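PDB 7D3U: monovalent Na+/H+ antiporter subunit A from Dietzia sp. DQ12-45-1b, which probably takes part in exchanging sodium ions for protons across the cell membrane, as the A subunit of a multi-subunit Mrp antiporter complex. Local coordinates for residues B[150-155]-B[223-228]; B[624-629]-B[658-663]; B[649-654]-B[820-825]; B[848-853]-B[905-910]. All coordinates share one frame; numbering follows the deposited sequence.

Overall arrangement
Contact 1 stands apart from the other three. It lies in the antiporter-type region related to complex I, with its centre about 65 Å from that of contact 2 and across the chain's centre from it. Contacts 2, 3 and 4 cluster together. Helix 646-667 serves both contact 2 and contact 3, whose centres are about 17 Å apart, and contact 2 touches contact 4 where Val661 meets Ile909. Contacts 2 and 3 are fully buried. Contact 2 is purely apolar, whereas contact 3 adds a hydrogen bond to its leucine packing. Contact 1 is largely buried and includes a salt bridge. Contact 4 is only partly buried and pairs a tyrosine with an aspartate.

Contact 1. Residues B[150-155]-B[223-228]; sequences TQPAVR and LPDAMV
Helix 150-155 comes close to the irregular chain 223-228 at Pro152 and Ala226, whose CA atoms are 5.5 Å apart. Pro152 carries the apolar half of the contact. Its CB rests 3.8 Å from the backbone O of Asp225, and the same O accepts the backbone N-H of Val228, which closes a turn. Next to this, Pro152 CG meets Val228 CG2 at 4.0 Å. The two side chains cross at about a right angle, so the valine methyl abuts the rim of the proline ring.

Both segments belong to the membrane domain that Mrp antiporters share with complex I. Chain 223-228 is the link that leads into helix 231-240, and here it packs against the start of helix 150-164. Ile142 of helix 124-142 touches both Ala226 and Val228.

The polar half is a salt bridge between Arg155 and Asp225. Arg155 NE gives a weak hydrogen bond to Asp225 OD2, 3.4 Å long and bent to 148°. The carboxylate oxygen comes in at the edge of the guanidinium, and the two planes are only 14° apart. Arg155 NH2 is 3.6 Å from the same OD2. A bend at chi3 (-80°) turns the arginine head toward Asp225, while one face of the guanidinium has Gln151 O 3.7 Å above it, toward its rim. The stronger partner of Arg155 is Asp544, which forms a salt bridge with NH1.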
loop_
_atom_site.group_PDB
_atom_site.type_symbol
_atom_site.label_atom_id
_atom_site.label_comp_id
_atom_site.label_asym_id
_atom_site.label_seq_id
_atom_site.Cartn_x
_atom_site.Cartn_y
_atom_site.Cartn_z
ATOM N N THR B 150 -30.072 -15.421 9.325
ATOM C CA THR B 150 -28.758 -14.858 9.042
ATOM C C THR B 150 -28.683 -13.385 9.415
ATOM O O THR B 150 -27.611 -12.902 9.793
ATOM C CB THR B 150 -28.398 -15.039 7.569
ATOM O OG1 THR B 150 -27.242 -14.251 7.263
ATOM C CG2 THR B 150 -29.545 -14.599 6.680
ATOM N N GLN B 151 -29.792 -12.663 9.315
ATOM C CA GLN B 151 -29.838 -11.269 9.734
ATOM C C GLN B 151 -29.993 -11.158 11.250
ATOM O O GLN B 151 -29.287 -10.354 11.873
ATOM C CB GLN B 151 -30.962 -10.523 9.011
ATOM C CG GLN B 151 -30.597 -9.110 8.618
ATOM C CD GLN B 151 -29.448 -9.067 7.640
ATOM O OE1 GLN B 151 -29.400 -9.846 6.689
ATOM N NE2 GLN B 151 -28.511 -8.159 7.868
ATOM N N PRO B 152 -30.901 -11.914 11.885
ATOM C CA PRO B 152 -30.944 -11.888 13.354
ATOM C C PRO B 152 -29.631 -12.277 14.000
ATOM O O PRO B 152 -29.277 -11.710 15.038
ATOM C CB PRO B 152 -32.053 -12.891 13.687
ATOM C CG PRO B 152 -32.948 -12.829 12.526
ATOM C CD PRO B 152 -32.039 -12.681 11.343
ATOM N N ALA B 153 -28.887 -13.216 13.415
ATOM C CA ALA B 153 -27.591 -13.575 13.978
ATOM C C ALA B 153 -26.603 -12.423 13.866
ATOM O O ALA B 153 -25.841 -12.159 14.803
ATOM C CB ALA B 153 -27.041 -14.816 13.284
ATOM N N VAL B 154 -26.602 -11.724 12.729
ATOM C CA VAL B 154 -25.711 -10.581 12.563
ATOM C C VAL B 154 -26.048 -9.496 13.576
ATOM O O VAL B 154 -25.156 -8.917 14.207
ATOM C CB VAL B 154 -25.784 -10.050 11.120
ATOM C CG1 VAL B 154 -25.227 -8.642 11.042
ATOM C CG2 VAL B 154 -25.026 -10.969 10.183
ATOM N N ARG B 155 -27.338 -9.217 13.761
ATOM C CA ARG B 155 -27.729 -8.186 14.717
ATOM C C ARG B 155 -27.412 -8.607 16.146
ATOM O O ARG B 155 -26.990 -7.780 16.959
ATOM C CB ARG B 155 -29.212 -7.866 14.560
ATOM C CG ARG B 155 -29.543 -7.274 13.210
ATOM C CD ARG B 155 -30.961 -6.766 13.164
ATOM N NE ARG B 155 -31.919 -7.841 12.938
ATOM C CZ ARG B 155 -32.643 -7.974 11.832
ATOM N NH1 ARG B 155 -32.520 -7.095 10.848
ATOM N NH2 ARG B 155 -33.493 -8.984 11.711
ATOM N N LEU B 223 -33.361 -10.297 21.084
ATOM C CA LEU B 223 -33.927 -11.513 21.649
ATOM C C LEU B 223 -35.198 -11.937 20.912
ATOM O O LEU B 223 -35.345 -13.124 20.600
ATOM C CB LEU B 223 -34.203 -11.327 23.143
ATOM C CG LEU B 223 -34.018 -12.548 24.039
ATOM C CD1 LEU B 223 -32.752 -13.286 23.667
ATOM C CD2 LEU B 223 -33.976 -12.129 25.493
ATOM N N PRO B 224 -36.139 -11.028 20.620
ATOM C CA PRO B 224 -37.369 -11.467 19.942
ATOM C C PRO B 224 -37.150 -12.059 18.561
ATOM O O PRO B 224 -37.949 -12.903 18.137
ATOM C CB PRO B 224 -38.202 -10.182 19.876
ATOM C CG PRO B 224 -37.735 -9.394 21.025
ATOM C CD PRO B 224 -36.263 -9.625 21.055
ATOM N N ASP B 225 -36.110 -11.650 17.836
ATOM C CA ASP B 225 -35.880 -12.194 16.503
ATOM C C ASP B 225 -34.912 -13.368 16.491
ATOM O O ASP B 225 -35.032 -14.245 15.627
ATOM C CB ASP B 225 -35.374 -11.102 15.553
ATOM C CG ASP B 225 -34.103 -10.448 16.038
ATOM O OD1 ASP B 225 -33.651 -10.780 17.150
ATOM O OD2 ASP B 225 -33.555 -9.600 15.305
ATOM N N ALA B 226 -33.992 -13.443 17.454
ATOM C CA ALA B 226 -33.112 -14.602 17.568
ATOM C C ALA B 226 -33.920 -15.854 17.873
ATOM O O ALA B 226 -33.370 -16.955 17.960
ATOM C CB ALA B 226 -32.052 -14.380 18.646
ATOM N N MET B 227 -35.232 -15.688 18.045
ATOM C CA MET B 227 -36.143 -16.814 18.158
ATOM C C MET B 227 -36.250 -17.612 16.869
ATOM O O MET B 227 -36.866 -18.683 16.877
ATOM C CB MET B 227 -37.525 -16.315 18.573
ATOM C CG MET B 227 -37.523 -15.534 19.869
ATOM S SD MET B 227 -36.828 -16.479 21.231
ATOM C CE MET B 227 -37.769 -17.992 21.077
ATOM N N VAL B 228 -35.675 -17.124 15.768
ATOM C CA VAL B 228 -35.678 -17.892 14.527
ATOM C C VAL B 228 -34.909 -19.196 14.669
ATOM O O VAL B 228 -35.079 -20.107 13.852
ATOM C CB VAL B 228 -35.103 -17.049 13.377
ATOM C CG1 VAL B 228 -36.022 -15.885 13.065
ATOM C CG2 VAL B 228 -33.723 -16.551 13.746
#

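Contact 2. Residues B[624-629]-B[658-663]; sequences GAVANV and LTVVVI
A helical hairpin of two successive membrane helices, 622-642 and 646-667, is joined here through Val626, Val629, Val660 and Ile663. The short helical segments run antiparallel, with 169° between their directions and 9.9 Å between their axes. The backbones are nearest at Val626 and Val660, where the CA atoms are 6.5 Å apart.

All the side-chain contacts are apolar. Val626 and Ile663 lie alongside each other, pointing opposite ways. Methyl meets methyl: Val626 CG2 lies 3.5 Å from Ile663 CG2. Val626 CG2 is placed opposite the backbone N (chi1 67° for CG1), which sends this branch across the interface. The same methyl is 4.3 Å from Val660 CG1. The other branch of Val660, CG2, lies 4.1 Å from the backbone O of Val626.

One turn along, Val629 CG1 bridges the two residues of the partner helix. It is 4.3 Å from Val660 CG2 and equally far from Ile663 CD1.

Other subunits cover the flanks. Leu28 of subunit C packs on Val629, Leu87 of subunit C on Ile663, and Ser75 of subunit F on Val660. Two consecutive helices, joined by a short link and running antiparallel, make this a transmembrane helical hairpin in the MbhD-like region.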
loop_
_atom_site.group_PDB
_atom_site.type_symbol
_atom_site.label_atom_id
_atom_site.label_comp_id
_atom_site.label_asym_id
_atom_site.label_seq_id
_atom_site.Cartn_x
_atom_site.Cartn_y
_atom_site.Cartn_z
ATOM N N GLY B 624 7.117 20.198 -28.391
ATOM C CA GLY B 624 7.753 21.240 -27.609
ATOM C C GLY B 624 8.071 20.786 -26.200
ATOM O O GLY B 624 9.098 21.168 -25.636
ATOM N N ALA B 625 7.222 19.929 -25.632
ATOM C CA ALA B 625 7.448 19.451 -24.274
ATOM C C ALA B 625 8.652 18.520 -24.199
ATOM O O ALA B 625 9.446 18.609 -23.260
ATOM C CB ALA B 625 6.196 18.753 -23.755
ATOM N N VAL B 626 8.820 17.627 -25.178
ATOM C CA VAL B 626 9.987 16.749 -25.138
ATOM C C VAL B 626 11.258 17.523 -25.476
ATOM O O VAL B 626 12.334 17.231 -24.933
ATOM C CB VAL B 626 9.795 15.528 -26.059
ATOM C CG1 VAL B 626 9.765 15.935 -27.514
ATOM C CG2 VAL B 626 10.908 14.527 -25.831
ATOM N N ALA B 627 11.164 18.529 -26.347
ATOM C CA ALA B 627 12.324 19.379 -26.591
ATOM C C ALA B 627 12.725 20.126 -25.325
ATOM O O ALA B 627 13.914 20.222 -24.997
ATOM C CB ALA B 627 12.031 20.355 -27.728
ATOM N N ASN B 628 11.742 20.634 -24.580
ATOM C CA ASN B 628 12.050 21.307 -23.326
ATOM C C ASN B 628 12.535 20.327 -22.267
ATOM O O ASN B 628 13.300 20.712 -21.382
ATOM C CB ASN B 628 10.827 22.072 -22.832
ATOM C CG ASN B 628 10.557 23.312 -23.650
ATOM O OD1 ASN B 628 9.417 23.595 -24.014
ATOM N ND2 ASN B 628 11.611 24.061 -23.951
ATOM N N VAL B 629 12.122 19.062 -22.347
ATOM C CA VAL B 629 12.659 18.055 -21.437
ATOM C C VAL B 629 14.135 17.823 -21.722
ATOM O O VAL B 629 14.957 17.752 -20.800
ATOM C CB VAL B 629 11.851 16.750 -21.542
ATOM C CG1 VAL B 629 12.715 15.554 -21.176
ATOM C CG2 VAL B 629 10.641 16.818 -20.644
ATOM N N LEU B 658 18.643 9.331 -23.320
ATOM C CA LEU B 658 17.934 8.060 -23.342
ATOM C C LEU B 658 16.504 8.168 -22.836
ATOM O O LEU B 658 15.726 7.232 -23.036
ATOM C CB LEU B 658 18.691 7.013 -22.526
ATOM C CG LEU B 658 19.936 6.470 -23.222
ATOM C CD1 LEU B 658 20.583 5.390 -22.387
ATOM C CD2 LEU B 658 19.583 5.941 -24.598
ATOM N N THR B 659 16.139 9.268 -22.183
ATOM C CA THR B 659 14.737 9.502 -21.883
ATOM C C THR B 659 14.052 10.303 -22.977
ATOM O O THR B 659 12.853 10.124 -23.200
ATOM C CB THR B 659 14.578 10.203 -20.528
ATOM O OG1 THR B 659 13.219 10.092 -20.089
ATOM C CG2 THR B 659 14.947 11.671 -20.613
ATOM N N VAL B 660 14.792 11.147 -23.701
ATOM C CA VAL B 660 14.221 11.805 -24.869
ATOM C C VAL B 660 13.894 10.779 -25.943
ATOM O O VAL B 660 12.836 10.844 -26.581
ATOM C CB VAL B 660 15.177 12.894 -25.390
ATOM C CG1 VAL B 660 14.893 13.202 -26.848
ATOM C CG2 VAL B 660 15.052 14.147 -24.550
ATOM N N VAL B 661 14.782 9.802 -26.145
ATOM C CA VAL B 661 14.515 8.753 -27.127
ATOM C C VAL B 661 13.247 7.984 -26.764
ATOM O O VAL B 661 12.393 7.723 -27.620
ATOM C CB VAL B 661 15.729 7.818 -27.253
ATOM C CG1 VAL B 661 15.360 6.575 -28.035
ATOM C CG2 VAL B 661 16.877 8.539 -27.926
ATOM N N VAL B 662 13.092 7.631 -25.488
ATOM C CA VAL B 662 11.933 6.843 -25.080
ATOM C C VAL B 662 10.659 7.679 -25.143
ATOM O O VAL B 662 9.594 7.184 -25.538
ATOM C CB VAL B 662 12.160 6.249 -23.679
ATOM C CG1 VAL B 662 10.898 5.580 -23.174
ATOM C CG2 VAL B 662 13.300 5.253 -23.717
ATOM N N ILE B 663 10.738 8.956 -24.760
ATOM C CA ILE B 663 9.564 9.814 -24.860
ATOM C C ILE B 663 9.155 9.982 -26.314
ATOM O O ILE B 663 7.964 10.037 -26.623
ATOM C CB ILE B 663 9.813 11.174 -24.179
ATOM C CG1 ILE B 663 9.909 11.003 -22.666
ATOM C CG2 ILE B 663 8.683 12.133 -24.479
ATOM C CD1 ILE B 663 9.986 12.308 -21.911
#

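Contact 3. Residues B[649-654]-B[820-825]; sequences ALTQLL and GFNSAL
Asn822 OD1 accepts a hydrogen bond from Thr651 OG1. The modelled separation, 2.4 Å, is very short, and at this resolution the exact value is doubtful. The two side chains cross at about a right angle. Thr651 OG1 sits beside its own backbone N and opposite the carbonyl carbon (chi1 -68°), which brings the hydroxyl round to face the amide. The backbone O of Asp647 is a second, weak acceptor near that hydroxyl, which has only one proton to share between the two. Asn822 ND2 has a weak hydrogen bond to Asp647 OD1. Residues of helix 646-667 thus engage both ends of the buried amide.

The contact joins helix 646-667, in the MbhD-like region, to the start of helix 821-837, in the MnhB-related region. Gly820 is the N-cap of the latter. The short segments run in the same general direction, 24° apart, with axes 9.2 Å from each other.

Leucines pack beside the polar pair. Leu650 CD1 lies 4.0 Å from Asn822 CB. From the next turn, Leu654 CD1 comes within 3.9 Å of the same CB. Leu654 CB and Leu825 CB meet at 3.5 Å, and Leu825 CD1 is 4.0 Å from Thr651 CG2. With a leucine replacing Asn822, Thr651 OG1 would probably be left without its amide acceptor and Asp647 OD1 without its weak donor. Leu73 of subunit C packs on Thr651, and Val64 of subunit F on Leu654.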
loop_
_atom_site.group_PDB
_atom_site.type_symbol
_atom_site.label_atom_id
_atom_site.label_comp_id
_atom_site.label_asym_id
_atom_site.label_seq_id
_atom_site.Cartn_x
_atom_site.Cartn_y
_atom_site.Cartn_z
ATOM N N ALA B 649 27.357 14.675 -14.078
ATOM C CA ALA B 649 26.989 15.405 -15.288
ATOM C C ALA B 649 26.954 14.480 -16.497
ATOM O O ALA B 649 26.042 14.565 -17.329
ATOM C CB ALA B 649 27.961 16.559 -15.525
ATOM N N LEU B 650 27.953 13.605 -16.619
ATOM C CA LEU B 650 27.957 12.604 -17.681
ATOM C C LEU B 650 26.687 11.764 -17.648
ATOM O O LEU B 650 25.989 11.617 -18.664
ATOM C CB LEU B 650 29.189 11.713 -17.532
ATOM C CG LEU B 650 30.195 11.671 -18.672
ATOM C CD1 LEU B 650 31.219 10.585 -18.417
ATOM C CD2 LEU B 650 29.470 11.423 -19.969
ATOM N N THR B 651 26.381 11.192 -16.481
ATOM C CA THR B 651 25.201 10.346 -16.362
ATOM C C THR B 651 23.924 11.128 -16.631
ATOM O O THR B 651 22.986 10.591 -17.224
ATOM C CB THR B 651 25.160 9.700 -14.980
ATOM O OG1 THR B 651 26.233 8.758 -14.869
ATOM C CG2 THR B 651 23.847 8.973 -14.761
ATOM N N GLN B 652 23.877 12.401 -16.236
ATOM C CA GLN B 652 22.688 13.206 -16.484
ATOM C C GLN B 652 22.495 13.458 -17.972
ATOM O O GLN B 652 21.375 13.350 -18.481
ATOM C CB GLN B 652 22.781 14.526 -15.724
ATOM C CG GLN B 652 21.636 15.474 -16.005
ATOM C CD GLN B 652 20.288 14.804 -15.868
ATOM O OE1 GLN B 652 19.532 14.704 -16.833
ATOM N NE2 GLN B 652 19.977 14.343 -14.665
ATOM N N LEU B 653 23.571 13.796 -18.685
ATOM C CA LEU B 653 23.487 13.947 -20.135
ATOM C C LEU B 653 22.964 12.675 -20.788
ATOM O O LEU B 653 22.039 12.709 -21.613
ATOM C CB LEU B 653 24.859 14.304 -20.703
ATOM C CG LEU B 653 25.289 15.767 -20.658
ATOM C CD1 LEU B 653 26.686 15.920 -21.221
ATOM C CD2 LEU B 653 24.305 16.619 -21.431
ATOM N N LEU B 654 23.552 11.534 -20.424
ATOM C CA LEU B 654 23.179 10.282 -21.074
ATOM C C LEU B 654 21.749 9.878 -20.735
ATOM O O LEU B 654 21.014 9.389 -21.601
ATOM C CB LEU B 654 24.166 9.190 -20.684
ATOM C CG LEU B 654 25.564 9.433 -21.243
ATOM C CD1 LEU B 654 26.539 8.409 -20.715
ATOM C CD2 LEU B 654 25.518 9.396 -22.756
ATOM N N GLY B 820 30.670 2.631 -14.876
ATOM C CA GLY B 820 29.905 1.643 -15.609
ATOM C C GLY B 820 28.547 2.111 -16.087
ATOM O O GLY B 820 28.040 1.633 -17.106
ATOM N N PHE B 821 27.974 3.095 -15.399
ATOM C CA PHE B 821 26.661 3.586 -15.789
ATOM C C PHE B 821 26.748 4.512 -16.984
ATOM O O PHE B 821 25.941 4.406 -17.910
ATOM C CB PHE B 821 25.985 4.305 -14.624
ATOM C CG PHE B 821 25.492 3.385 -13.557
ATOM C CD1 PHE B 821 24.274 2.747 -13.690
ATOM C CD2 PHE B 821 26.247 3.152 -12.424
ATOM C CE1 PHE B 821 23.816 1.897 -12.709
ATOM C CE2 PHE B 821 25.795 2.304 -11.444
ATOM C CZ PHE B 821 24.581 1.673 -11.588
ATOM N N ASN B 822 27.720 5.418 -16.983
ATOM C CA ASN B 822 27.971 6.224 -18.167
ATOM C C ASN B 822 28.418 5.349 -19.329
ATOM O O ASN B 822 27.995 5.559 -20.471
ATOM C CB ASN B 822 29.004 7.295 -17.837
ATOM C CG ASN B 822 28.762 7.923 -16.479
ATOM O OD1 ASN B 822 28.112 8.958 -16.372
ATOM N ND2 ASN B 822 29.259 7.281 -15.430
ATOM N N SER B 823 29.245 4.339 -19.046
ATOM C CA SER B 823 29.642 3.384 -20.075
ATOM C C SER B 823 28.433 2.708 -20.703
ATOM O O SER B 823 28.385 2.513 -21.923
ATOM C CB SER B 823 30.573 2.333 -19.478
ATOM O OG SER B 823 31.920 2.749 -19.536
ATOM N N ALA B 824 27.446 2.339 -19.888
ATOM C CA ALA B 824 26.305 1.601 -20.414
ATOM C C ALA B 824 25.300 2.516 -21.098
ATOM O O ALA B 824 24.698 2.135 -22.107
ATOM C CB ALA B 824 25.641 0.815 -19.290
ATOM N N LEU B 825 25.100 3.724 -20.575
ATOM C CA LEU B 825 24.169 4.641 -21.216
ATOM C C LEU B 825 24.735 5.185 -22.523
ATOM O O LEU B 825 23.972 5.481 -23.449
ATOM C CB LEU B 825 23.806 5.775 -20.260
ATOM C CG LEU B 825 23.202 5.369 -18.912
ATOM C CD1 LEU B 825 23.356 6.486 -17.896
ATOM C CD2 LEU B 825 21.747 4.968 -19.047
#

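Contact 4. Residues B[848-853]-B[905-910]; sequences VPYVAV and IMAAID
Tyr850, near the start of helix 850-866, reaches across to helix 890-912. Its CB rests on Met906 CB at 3.7 Å. The first torsion (chi1 36°) sets CG between the backbone N and the carbonyl carbon, which lays the ring over Ala907. Ala907 CA makes a CH-pi contact with one face, 4.0 Å from the ring centroid and 17° off the normal. On the same residue, Ala907 CB touches Tyr850 CD1 at 3.6 Å. The far edge of the ring turns to Asp910, with Tyr850 CE2 close to OD2. At the tip, Tyr850 OH donates a hydrogen bond to Asp910 OD2. It is modelled at 2.4 Å, a doubtful length at this resolution. Ring and carboxylate planes stand 56° apart.

Beside the tyrosine, the extended Met906 side chain brings SD to 3.6 Å from Val848 CG2. These contacts join the start of helix 850-866 and the loop before it to helix 890-912, within the MnhB-related region. A phenylalanine in place of Tyr850 would probably leave Asp910 OD2 without its hydroxyl donor.

Asp910 OD1 forms a salt bridge with Arg845 NE. Tyrosine and arginine hold one carboxylate oxygen each, so the buried group is likely restrained from turning.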
loop_
_atom_site.group_PDB
_atom_site.type_symbol
_atom_site.label_atom_id
_atom_site.label_comp_id
_atom_site.label_asym_id
_atom_site.label_seq_id
_atom_site.Cartn_x
_atom_site.Cartn_y
_atom_site.Cartn_z
ATOM N N VAL B 848 18.956 -9.176 -30.581
ATOM C CA VAL B 848 19.752 -9.888 -29.585
ATOM C C VAL B 848 18.834 -10.306 -28.445
ATOM O O VAL B 848 17.805 -9.653 -28.212
ATOM C CB VAL B 848 20.917 -9.025 -29.076
ATOM C CG1 VAL B 848 21.773 -8.559 -30.239
ATOM C CG2 VAL B 848 20.393 -7.840 -28.288
ATOM N N PRO B 849 19.138 -11.384 -27.723
ATOM C CA PRO B 849 18.329 -11.714 -26.544
ATOM C C PRO B 849 18.678 -10.809 -25.378
ATOM O O PRO B 849 19.724 -10.975 -24.745
ATOM C CB PRO B 849 18.694 -13.176 -26.266
ATOM C CG PRO B 849 20.064 -13.327 -26.819
ATOM C CD PRO B 849 20.155 -12.410 -28.006
ATOM N N TYR B 850 17.804 -9.852 -25.079
ATOM C CA TYR B 850 18.100 -8.860 -24.055
ATOM C C TYR B 850 17.658 -9.286 -22.667
ATOM O O TYR B 850 18.229 -8.809 -21.682
ATOM C CB TYR B 850 17.449 -7.521 -24.406
ATOM C CG TYR B 850 16.108 -7.648 -25.082
ATOM C CD1 TYR B 850 14.954 -7.839 -24.342
ATOM C CD2 TYR B 850 15.997 -7.571 -26.461
ATOM C CE1 TYR B 850 13.727 -7.953 -24.955
ATOM C CE2 TYR B 850 14.776 -7.684 -27.082
ATOM C CZ TYR B 850 13.644 -7.874 -26.326
ATOM O OH TYR B 850 12.422 -7.988 -26.944
ATOM N N VAL B 851 16.660 -10.163 -22.558
ATOM C CA VAL B 851 16.294 -10.686 -21.246
ATOM C C VAL B 851 17.425 -11.535 -20.680
ATOM O O VAL B 851 17.754 -11.446 -19.491
ATOM C CB VAL B 851 14.968 -11.462 -21.328
ATOM C CG1 VAL B 851 15.052 -12.580 -22.351
ATOM C CG2 VAL B 851 14.612 -12.020 -19.973
ATOM N N ALA B 852 18.063 -12.347 -21.527
ATOM C CA ALA B 852 19.229 -13.097 -21.082
ATOM C C ALA B 852 20.394 -12.171 -20.766
ATOM O O ALA B 852 21.199 -12.474 -19.883
ATOM C CB ALA B 852 19.635 -14.123 -22.136
ATOM N N VAL B 853 20.488 -11.032 -21.453
ATOM C CA VAL B 853 21.547 -10.075 -21.152
ATOM C C VAL B 853 21.319 -9.435 -19.787
ATOM O O VAL B 853 22.258 -9.260 -19.005
ATOM C CB VAL B 853 21.647 -9.024 -22.272
ATOM C CG1 VAL B 853 22.380 -7.795 -21.787
ATOM C CG2 VAL B 853 22.356 -9.610 -23.478
ATOM N N ILE B 905 18.117 -1.080 -22.017
ATOM C CA ILE B 905 17.912 -0.179 -23.148
ATOM C C ILE B 905 17.487 -0.962 -24.383
ATOM O O ILE B 905 16.611 -0.527 -25.140
ATOM C CB ILE B 905 19.178 0.656 -23.416
ATOM C CG1 ILE B 905 19.586 1.425 -22.161
ATOM C CG2 ILE B 905 18.938 1.622 -24.559
ATOM C CD1 ILE B 905 18.475 2.251 -21.567
ATOM N N MET B 906 18.098 -2.129 -24.609
ATOM C CA MET B 906 17.705 -2.968 -25.735
ATOM C C MET B 906 16.230 -3.336 -25.655
ATOM O O MET B 906 15.507 -3.263 -26.653
ATOM C CB MET B 906 18.568 -4.227 -25.777
ATOM C CG MET B 906 19.904 -4.039 -26.459
ATOM S SD MET B 906 21.127 -5.243 -25.913
ATOM C CE MET B 906 22.413 -4.986 -27.130
ATOM N N ALA B 907 15.767 -3.737 -24.469
ATOM C CA ALA B 907 14.362 -4.098 -24.309
ATOM C C ALA B 907 13.458 -2.894 -24.541
ATOM O O ALA B 907 12.454 -2.984 -25.257
ATOM C CB ALA B 907 14.127 -4.689 -22.920
ATOM N N ALA B 908 13.814 -1.749 -23.954
ATOM C CA ALA B 908 12.967 -0.567 -24.075
ATOM C C ALA B 908 12.907 -0.055 -25.508
ATOM O O ALA B 908 11.911 0.565 -25.897
ATOM C CB ALA B 908 13.465 0.532 -23.140
ATOM N N ILE B 909 13.945 -0.294 -26.303
ATOM C CA ILE B 909 13.938 0.157 -27.692
ATOM C C ILE B 909 13.262 -0.858 -28.605
ATOM O O ILE B 909 12.548 -0.483 -29.537
ATOM C CB ILE B 909 15.375 0.467 -28.157
ATOM C CG1 ILE B 909 15.952 1.637 -27.365
ATOM C CG2 ILE B 909 15.400 0.787 -29.639
ATOM C CD1 ILE B 909 15.185 2.916 -27.537
ATOM N N ASP B 910 13.454 -2.154 -28.355
ATOM C CA ASP B 910 12.885 -3.162 -29.238
ATOM C C ASP B 910 11.399 -3.372 -28.989
ATOM O O ASP B 910 10.661 -3.698 -29.925
ATOM C CB ASP B 910 13.633 -4.485 -29.073
ATOM C CG ASP B 910 12.881 -5.655 -29.667
ATOM O OD1 ASP B 910 12.586 -5.621 -30.879
ATOM O OD2 ASP B 910 12.577 -6.608 -28.923
#